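Local structure of D-aminopeptidase (Burkholderia sp. LK4, 5TZB) at residues 128-133 with 137-142; 120-125 with 164-169. The protein probably cleaves N-terminal residues, beta-amino acids among them, from short peptides, as a family S58 beta-aminopeptidase of the Ntn-hydrolase superfamily. One frame throughout, in Å; residues are numbered along the deposited sequence.

Contact 1: 128-133 with 137-142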
ATOM      1  N   ALA C 128     -11.166 -26.498  -9.512  1.00 23.70           N
ATOM      2  CA  ALA C 128     -11.737 -27.821  -9.737  1.00 25.29           C
ATOM      3  C   ALA C 128     -10.720 -28.918  -9.451  1.00 24.94           C
ATOM      4  O   ALA C 128     -11.079 -29.987  -8.966  1.00 23.52           O
ATOM      5  CB  ALA C 128     -12.256 -27.947 -11.159  1.00 25.49           C
ATOM      6  N   ASN C 129      -9.448 -28.635  -9.720  1.00 25.56           N
ATOM      7  CA  ASN C 129      -8.387 -29.620  -9.517  1.00 27.07           C
ATOM      8  C   ASN C 129      -8.193 -30.023  -8.051  1.00 26.93           C
ATOM      9  O   ASN C 129      -7.636 -31.078  -7.759  1.00 27.67           O
ATOM     10  CB  ASN C 129      -7.065 -29.113 -10.090  1.00 26.71           C
ATOM     11  CG  ASN C 129      -5.992 -30.194 -10.105  1.00 27.68           C
ATOM     12  OD1 ASN C 129      -6.179 -31.258 -10.699  1.00 28.65           O
ATOM     13  ND2 ASN C 129      -4.858 -29.913  -9.482  1.00 27.14           N
ATOM     14  N   GLU C 130      -8.619 -29.171  -7.132  1.00 26.68           N
ATOM     15  CA  GLU C 130      -8.492 -29.469  -5.704  1.00 27.50           C
ATOM     16  C   GLU C 130      -9.763 -30.102  -5.133  1.00 28.50           C
ATOM     17  O   GLU C 130      -9.802 -30.475  -3.963  1.00 28.68           O
ATOM     18  CB  GLU C 130      -8.146 -28.202  -4.910  1.00 26.63           C
ATOM     19  CG  GLU C 130      -6.838 -27.561  -5.326  1.00 26.71           C
ATOM     20  CD  GLU C 130      -6.298 -26.566  -4.311  1.00 26.74           C
ATOM     21  OE1 GLU C 130      -6.928 -26.347  -3.243  1.00 26.06           O
ATOM     22  OE2 GLU C 130      -5.221 -25.999  -4.594  1.00 26.84           O
ATOM     23  N   ARG C 131     -10.803 -30.225  -5.951  1.00 29.91           N
ATOM     24  CA  ARG C 131     -12.086 -30.726  -5.461  1.00 31.86           C
ATOM     25  C   ARG C 131     -11.988 -32.121  -4.826  1.00 32.85           C
ATOM     26  O   ARG C 131     -12.478 -32.330  -3.715  1.00 32.32           O
ATOM     27  CB  ARG C 131     -13.116 -30.768  -6.587  1.00 33.51           C
ATOM     28  CG  ARG C 131     -14.416 -31.432  -6.175  1.00 35.38           C
ATOM     29  CD  ARG C 131     -15.487 -31.259  -7.229  1.00 38.20           C
ATOM     30  NE  ARG C 131     -16.828 -31.534  -6.712  1.00 40.28           N
ATOM     31  CZ  ARG C 131     -17.930 -31.521  -7.456  1.00 41.89           C
ATOM     32  NH1 ARG C 131     -17.847 -31.282  -8.761  1.00 42.79           N
ATOM     33  NH2 ARG C 131     -19.110 -31.769  -6.903  1.00 42.09           N
ATOM     34  N   GLU C 132     -11.380 -33.071  -5.538  1.00 34.22           N
ATOM     35  CA  GLU C 132     -11.286 -34.453  -5.052  1.00 36.38           C
ATOM     36  C   GLU C 132     -10.546 -34.560  -3.715  1.00 39.64           C
ATOM     37  O   GLU C 132     -10.962 -35.323  -2.844  1.00 40.17           O
ATOM     38  CB  GLU C 132     -10.610 -35.354  -6.091  1.00 35.84           C
ATOM     39  N   ALA C 133      -9.475 -33.787  -3.540  1.00 43.23           N
ATOM     40  CA  ALA C 133      -8.677 -33.881  -2.318  1.00 49.19           C
ATOM     41  C   ALA C 133      -9.330 -33.138  -1.149  1.00 53.15           C
ATOM     42  O   ALA C 133      -8.880 -33.246  -0.011  1.00 53.67           O
ATOM     43  CB  ALA C 133      -7.264 -33.358  -2.557  1.00 50.03           C
ATOM     44  N   ARG C 137     -12.888 -30.769   4.092  1.00 47.16           N
ATOM     45  CA  ARG C 137     -12.179 -29.640   4.685  1.00 43.79           C
ATOM     46  C   ARG C 137     -12.866 -28.359   4.243  1.00 39.89           C
ATOM     47  O   ARG C 137     -13.250 -28.221   3.087  1.00 39.44           O
ATOM     48  CB  ARG C 137     -10.707 -29.636   4.258  1.00 44.02           C
ATOM     49  CG  ARG C 137      -9.919 -30.777   4.852  1.00 44.73           C
ATOM     50  CD  ARG C 137      -9.107 -31.475   3.777  1.00 45.69           C
ATOM     51  NE  ARG C 137      -7.711 -31.070   3.713  1.00 45.49           N
ATOM     52  CZ  ARG C 137      -6.927 -31.295   2.664  1.00 45.45           C
ATOM     53  NH1 ARG C 137      -5.656 -30.916   2.689  1.00 45.27           N
ATOM     54  NH2 ARG C 137      -7.421 -31.879   1.582  1.00 45.66           N
ATOM     55  N   VAL C 138     -13.087 -27.455   5.185  1.00 36.44           N
ATOM     56  CA  VAL C 138     -13.770 -26.211   4.880  1.00 33.42           C
ATOM     57  C   VAL C 138     -12.778 -25.117   4.509  1.00 29.98           C
ATOM     58  O   VAL C 138     -12.038 -24.618   5.362  1.00 29.42           O
ATOM     59  CB  VAL C 138     -14.652 -25.754   6.060  1.00 33.33           C
ATOM     60  CG1 VAL C 138     -15.400 -24.478   5.715  1.00 32.74           C
ATOM     61  CG2 VAL C 138     -15.617 -26.876   6.449  1.00 33.88           C
ATOM     62  N   TYR C 139     -12.733 -24.782   3.222  1.00 26.92           N
ATOM     63  CA  TYR C 139     -11.933 -23.656   2.764  1.00 24.06           C
ATOM     64  C   TYR C 139     -12.374 -23.261   1.373  1.00 23.43           C
ATOM     65  O   TYR C 139     -13.037 -24.028   0.673  1.00 23.65           O
ATOM     66  CB  TYR C 139     -10.431 -23.984   2.782  1.00 22.34           C
ATOM     67  CG  TYR C 139      -9.982 -24.893   1.666  1.00 21.68           C
ATOM     68  CD1 TYR C 139      -9.342 -24.381   0.550  1.00 21.33           C
ATOM     69  CD2 TYR C 139     -10.196 -26.266   1.733  1.00 21.95           C
ATOM     70  CE1 TYR C 139      -8.919 -25.214  -0.477  1.00 21.60           C
ATOM     71  CE2 TYR C 139      -9.780 -27.108   0.713  1.00 22.25           C
ATOM     72  CZ  TYR C 139      -9.142 -26.576  -0.392  1.00 22.30           C
ATOM     73  OH  TYR C 139      -8.721 -27.400  -1.414  1.00 22.26           O
ATOM     74  N   TRP C 140     -12.000 -22.051   0.983  1.00 22.33           N
ATOM     75  CA  TRP C 140     -12.283 -21.557  -0.350  1.00 20.34           C
ATOM     76  C   TRP C 140     -10.968 -21.453  -1.113  1.00 19.75           C
ATOM     77  O   TRP C 140     -10.018 -20.821  -0.662  1.00 20.20           O
ATOM     78  CB  TRP C 140     -13.038 -20.213  -0.288  1.00 18.74           C
ATOM     79  CG  TRP C 140     -12.596 -19.281   0.811  1.00 18.64           C
ATOM     80  CD1 TRP C 140     -11.762 -18.196   0.691  1.00 18.44           C
ATOM     81  CD2 TRP C 140     -12.960 -19.352   2.196  1.00 19.13           C
ATOM     82  NE1 TRP C 140     -11.598 -17.589   1.919  1.00 18.31           N
ATOM     83  CE2 TRP C 140     -12.316 -18.283   2.856  1.00 18.45           C
ATOM     84  CE3 TRP C 140     -13.773 -20.217   2.941  1.00 20.39           C
ATOM     85  CZ2 TRP C 140     -12.461 -18.056   4.222  1.00 19.38           C
ATOM     86  CZ3 TRP C 140     -13.912 -19.993   4.297  1.00 20.73           C
ATOM     87  CH2 TRP C 140     -13.266 -18.920   4.925  1.00 20.64           C
ATOM     88  N   CYS C 141     -10.913 -22.126  -2.251  1.00 19.32           N
ATOM     89  CA  CYS C 141      -9.699 -22.207  -3.044  1.00 18.54           C
ATOM     90  C   CYS C 141      -9.460 -20.903  -3.787  1.00 17.74           C
ATOM     91  O   CYS C 141     -10.359 -20.413  -4.459  1.00 19.90           O
ATOM     92  CB  CYS C 141      -9.799 -23.373  -4.027  1.00 18.43           C
ATOM     93  SG  CYS C 141      -8.298 -23.663  -4.980  1.00 21.09           S
ATOM     94  N   MET C 142      -8.267 -20.333  -3.655  1.00 16.56           N
ATOM     95  CA  MET C 142      -7.950 -19.056  -4.302  1.00 15.80           C
ATOM     96  C   MET C 142      -6.621 -19.127  -5.081  1.00 15.75           C
ATOM     97  O   MET C 142      -5.598 -18.606  -4.616  1.00 12.89           O
ATOM     98  CB  MET C 142      -7.901 -17.935  -3.256  1.00 14.26           C
ATOM     99  CG  MET C 142      -9.248 -17.672  -2.534  1.00 12.93           C
ATOM    100  SD  MET C 142      -9.134 -16.395  -1.270  1.00 17.51           S
ATOM    101  CE  MET C 142      -8.090 -17.211  -0.052  1.00 18.32           C
TER
HETATM  102  O   HOH W   1      -8.051 -30.136  -1.804  1.00 36.05           O
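E130 and Y139 meet through their polar ends in the return loop of a beta-alpha-beta crossover, the connection that leaves strand 111-115, runs through helix 119-129 and comes back to the parallel strand 144-148. The contact illustrates how a chain with no regular structure can be fixed to the helix it has just left. The Y139 hydroxyl donates from OH to E130 OE1 at 2.8 Å, and the oxygen receives it on its anti lone pair, the one turned away from OE2. OE1 lies at the edge of the phenol ring, near its plane rather than over a face, with the carboxylate and ring planes 43° apart and the side chains crossing at about a right angle. On the glutamate, CG lies opposite the carbonyl carbon (chi1 -60°) and the chain beyond is extended, so the acid reaches across to the loop. Y139 CG instead sits between its backbone N and carbonyl carbon (chi1 75°), which turns the ring toward E130. A water adds a second bond to the phenol: it donates to Y139 OH at 2.8 Å and also to E130 O, making one small cycle from side chain to main chain. C141 packs against the same carboxylate, its SG 3.5 Å from E130 OE1, while the backbone N of C141 is held by H117 of the second subunit and H78 of the same chain meets the Y139 ring. At the other end of the loop R137, bent at its middle torsions, folds back over the turn. Its NH1 forms a salt bridge with D79, and its other terminal nitrogen, NH2, brings the guanidinium edge to 2.6 Å from A133 O.

Contact 2: 120-125 with 164-169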
ATOM      1  N   GLY C 120      -9.555 -16.382 -16.067  1.00 19.31           N
ATOM      2  CA  GLY C 120     -10.659 -16.960 -15.331  1.00 18.62           C
ATOM      3  C   GLY C 120     -10.834 -18.460 -15.528  1.00 19.95           C
ATOM      4  O   GLY C 120     -11.037 -19.210 -14.557  1.00 18.88           O
ATOM      5  N   ALA C 121     -10.763 -18.900 -16.785  1.00 20.39           N
ATOM      6  CA  ALA C 121     -10.912 -20.317 -17.096  1.00 21.32           C
ATOM      7  C   ALA C 121      -9.786 -21.118 -16.420  1.00 21.62           C
ATOM      8  O   ALA C 121     -10.025 -22.184 -15.861  1.00 21.80           O
ATOM      9  CB  ALA C 121     -10.914 -20.546 -18.617  1.00 20.69           C
ATOM     10  N   VAL C 122      -8.568 -20.590 -16.468  1.00 20.84           N
ATOM     11  CA  VAL C 122      -7.427 -21.231 -15.821  1.00 20.53           C
ATOM     12  C   VAL C 122      -7.588 -21.262 -14.304  1.00 20.04           C
ATOM     13  O   VAL C 122      -7.336 -22.292 -13.660  1.00 19.21           O
ATOM     14  CB  VAL C 122      -6.095 -20.522 -16.190  1.00 18.85           C
ATOM     15  CG1 VAL C 122      -4.957 -20.970 -15.267  1.00 18.00           C
ATOM     16  CG2 VAL C 122      -5.760 -20.758 -17.685  1.00 18.80           C
ATOM     17  N   ARG C 123      -8.038 -20.151 -13.737  1.00 19.79           N
ATOM     18  CA  ARG C 123      -8.219 -20.073 -12.296  1.00 19.24           C
ATOM     19  C   ARG C 123      -9.250 -21.091 -11.805  1.00 19.60           C
ATOM     20  O   ARG C 123      -8.999 -21.820 -10.847  1.00 19.97           O
ATOM     21  CB  ARG C 123      -8.651 -18.667 -11.883  1.00 17.34           C
ATOM     22  CG  ARG C 123      -8.789 -18.462 -10.374  1.00 16.68           C
ATOM     23  CD  ARG C 123     -10.243 -18.332  -9.972  1.00 17.92           C
ATOM     24  NE  ARG C 123     -10.385 -17.975  -8.569  1.00 18.30           N
ATOM     25  CZ  ARG C 123     -11.456 -18.235  -7.826  1.00 17.33           C
ATOM     26  NH1 ARG C 123     -12.501 -18.862  -8.348  1.00 17.70           N
ATOM     27  NH2 ARG C 123     -11.478 -17.848  -6.559  1.00 16.36           N
ATOM     28  N   ASP C 124     -10.406 -21.140 -12.457  1.00 19.53           N
ATOM     29  CA  ASP C 124     -11.461 -22.038 -11.998  1.00 20.50           C
ATOM     30  C   ASP C 124     -11.111 -23.496 -12.283  1.00 21.98           C
ATOM     31  O   ASP C 124     -11.601 -24.401 -11.604  1.00 22.58           O
ATOM     32  CB  ASP C 124     -12.808 -21.646 -12.609  1.00 20.58           C
ATOM     33  CG  ASP C 124     -13.443 -20.444 -11.891  1.00 20.00           C
ATOM     34  OD1 ASP C 124     -12.727 -19.772 -11.112  1.00 19.15           O
ATOM     35  OD2 ASP C 124     -14.652 -20.172 -12.100  1.00 20.92           O
ATOM     36  N   ALA C 125     -10.247 -23.724 -13.270  1.00 21.91           N
ATOM     37  CA  ALA C 125      -9.754 -25.073 -13.532  1.00 22.34           C
ATOM     38  C   ALA C 125      -8.844 -25.522 -12.389  1.00 22.44           C
ATOM     39  O   ALA C 125      -8.851 -26.683 -12.004  1.00 23.67           O
ATOM     40  CB  ALA C 125      -9.017 -25.131 -14.856  1.00 18.71           C
ATOM     41  N   ALA C 164      -8.593 -28.616 -19.757  1.00 29.41           N
ATOM     42  CA  ALA C 164      -7.796 -29.748 -20.214  1.00 30.03           C
ATOM     43  C   ALA C 164      -6.341 -29.320 -20.411  1.00 29.28           C
ATOM     44  O   ALA C 164      -5.419 -30.079 -20.126  1.00 28.63           O
ATOM     45  CB  ALA C 164      -8.380 -30.339 -21.507  1.00 30.35           C
ATOM     46  N   HIS C 165      -6.141 -28.093 -20.887  1.00 28.48           N
ATOM     47  CA  HIS C 165      -4.796 -27.561 -21.067  1.00 27.24           C
ATOM     48  C   HIS C 165      -4.129 -27.303 -19.723  1.00 25.54           C
ATOM     49  O   HIS C 165      -2.922 -27.491 -19.570  1.00 25.04           O
ATOM     50  CB  HIS C 165      -4.846 -26.286 -21.902  1.00 27.73           C
ATOM     51  CG  HIS C 165      -5.431 -26.491 -23.258  1.00 28.91           C
ATOM     52  ND1 HIS C 165      -6.364 -25.637 -23.804  1.00 29.58           N
ATOM     53  CD2 HIS C 165      -5.214 -27.455 -24.184  1.00 29.82           C
ATOM     54  CE1 HIS C 165      -6.696 -26.066 -25.008  1.00 30.74           C
ATOM     55  NE2 HIS C 165      -6.014 -27.168 -25.261  1.00 30.77           N
ATOM     56  N   VAL C 166      -4.916 -26.873 -18.745  1.00 25.16           N
ATOM     57  CA  VAL C 166      -4.394 -26.673 -17.408  1.00 24.06           C
ATOM     58  C   VAL C 166      -3.983 -28.033 -16.836  1.00 25.80           C
ATOM     59  O   VAL C 166      -2.963 -28.154 -16.175  1.00 24.69           O
ATOM     60  CB  VAL C 166      -5.416 -25.987 -16.474  1.00 22.24           C
ATOM     61  CG1 VAL C 166      -4.844 -25.852 -15.093  1.00 20.08           C
ATOM     62  CG2 VAL C 166      -5.803 -24.611 -17.011  1.00 20.99           C
ATOM     63  N   GLN C 167      -4.774 -29.063 -17.120  1.00 28.70           N
ATOM     64  CA  GLN C 167      -4.476 -30.398 -16.609  1.00 30.16           C
ATOM     65  C   GLN C 167      -3.214 -30.987 -17.238  1.00 29.36           C
ATOM     66  O   GLN C 167      -2.422 -31.634 -16.556  1.00 29.78           O
ATOM     67  CB  GLN C 167      -5.666 -31.338 -16.858  1.00 32.14           C
ATOM     68  CG  GLN C 167      -6.873 -31.022 -16.017  1.00 33.21           C
ATOM     69  CD  GLN C 167      -6.607 -31.330 -14.559  1.00 35.58           C
ATOM     70  OE1 GLN C 167      -5.781 -32.189 -14.241  1.00 36.44           O
ATOM     71  NE2 GLN C 167      -7.280 -30.615 -13.663  1.00 36.25           N
ATOM     72  N   ARG C 168      -3.002 -30.705 -18.515  1.00 28.67           N
ATOM     73  CA  ARG C 168      -1.774 -31.093 -19.209  1.00 29.72           C
ATOM     74  C   ARG C 168      -0.536 -30.414 -18.610  1.00 28.55           C
ATOM     75  O   ARG C 168       0.513 -31.052 -18.461  1.00 28.89           O
ATOM     76  CB  ARG C 168      -1.917 -30.793 -20.711  1.00 32.09           C
ATOM     77  CG  ARG C 168      -2.804 -31.828 -21.429  1.00 35.15           C
ATOM     78  CD  ARG C 168      -3.080 -31.528 -22.902  1.00 37.25           C
ATOM     79  NE  ARG C 168      -1.939 -31.071 -23.684  1.00 38.68           N
ATOM     80  CZ  ARG C 168      -2.074 -30.443 -24.853  1.00 40.32           C
ATOM     81  NH1 ARG C 168      -3.290 -30.208 -25.327  1.00 40.92           N
ATOM     82  NH2 ARG C 168      -1.012 -30.028 -25.541  1.00 41.00           N
ATOM     83  N   ALA C 169      -0.634 -29.123 -18.298  1.00 26.66           N
ATOM     84  CA  ALA C 169       0.488 -28.420 -17.664  1.00 25.40           C
ATOM     85  C   ALA C 169       0.767 -28.993 -16.272  1.00 26.13           C
ATOM     86  O   ALA C 169       1.919 -29.216 -15.896  1.00 26.67           O
ATOM     87  CB  ALA C 169       0.208 -26.917 -17.577  1.00 23.26           C
TER
HETATM   88  O   HOH W   2      -9.051 -28.713 -13.761  1.00 38.50           O
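The flat amide of Q167 is linked to A125 by one water, which accepts from Q167 NE2 at 2.6 Å and donates to A125 O at 2.7 Å, in a worked case of two helices, 119-129 and 163-172, packed side by side on one sheet. The same nitrogen probably also hydrogen-bonds to N129 OD1. Two other planar groups, turned elsewhere, are met at their edges: the H165 ring has R168 NH1 in its plane, and the R123 guanidinium has the D124 carboxylate. In that salt bridge R123 NH1 lies 2.9 Å from D124 OD1 on a nearly straight bond, in the guanidinium plane but 31° out of the carboxylate plane, on the syn side. R123 also pairs with D94 of the second subunit. The direct contact between the helices is apolar. V122 touches strands 111-115 and 144-148, whereas H165 reaches strand 48-56 of the same sheet. The approach is close, with V122 CA and V166 CA 6.4 Å apart. V166 does most of the touching: its CG2, opposite the carbonyl carbon with CG1 opposite the backbone N (chi1 178°), enters the angle between V122 and A125, a single methyl serving both. It meets V122 CG2 at 3.9 Å; A125 CB lies equally near, at 3.9 Å from V166 CG2, and is 4.0 Å from V166 CB.

In the fold
From the N terminus, the chain passes through strand 111-115 and into helix 119-129, whose first half supplies residues 120-125 of contact 2 and whose last turn leads into residues 128-133 of contact 1. After just three more residues the chain turns back, and contact 1 closes this tight loop before strand 144-148 begins. The chain then goes on to helix 163-172, where contact 2 closes a much wider loop of 38 residues that contains the whole of contact 1. One helix thus joins the return loop at its end to a second helix at its flank. N129 OD1 and Q167 NE2, 3.2 Å apart, probably link the two contacts by a hydrogen bond, and both contacts border the second subunit.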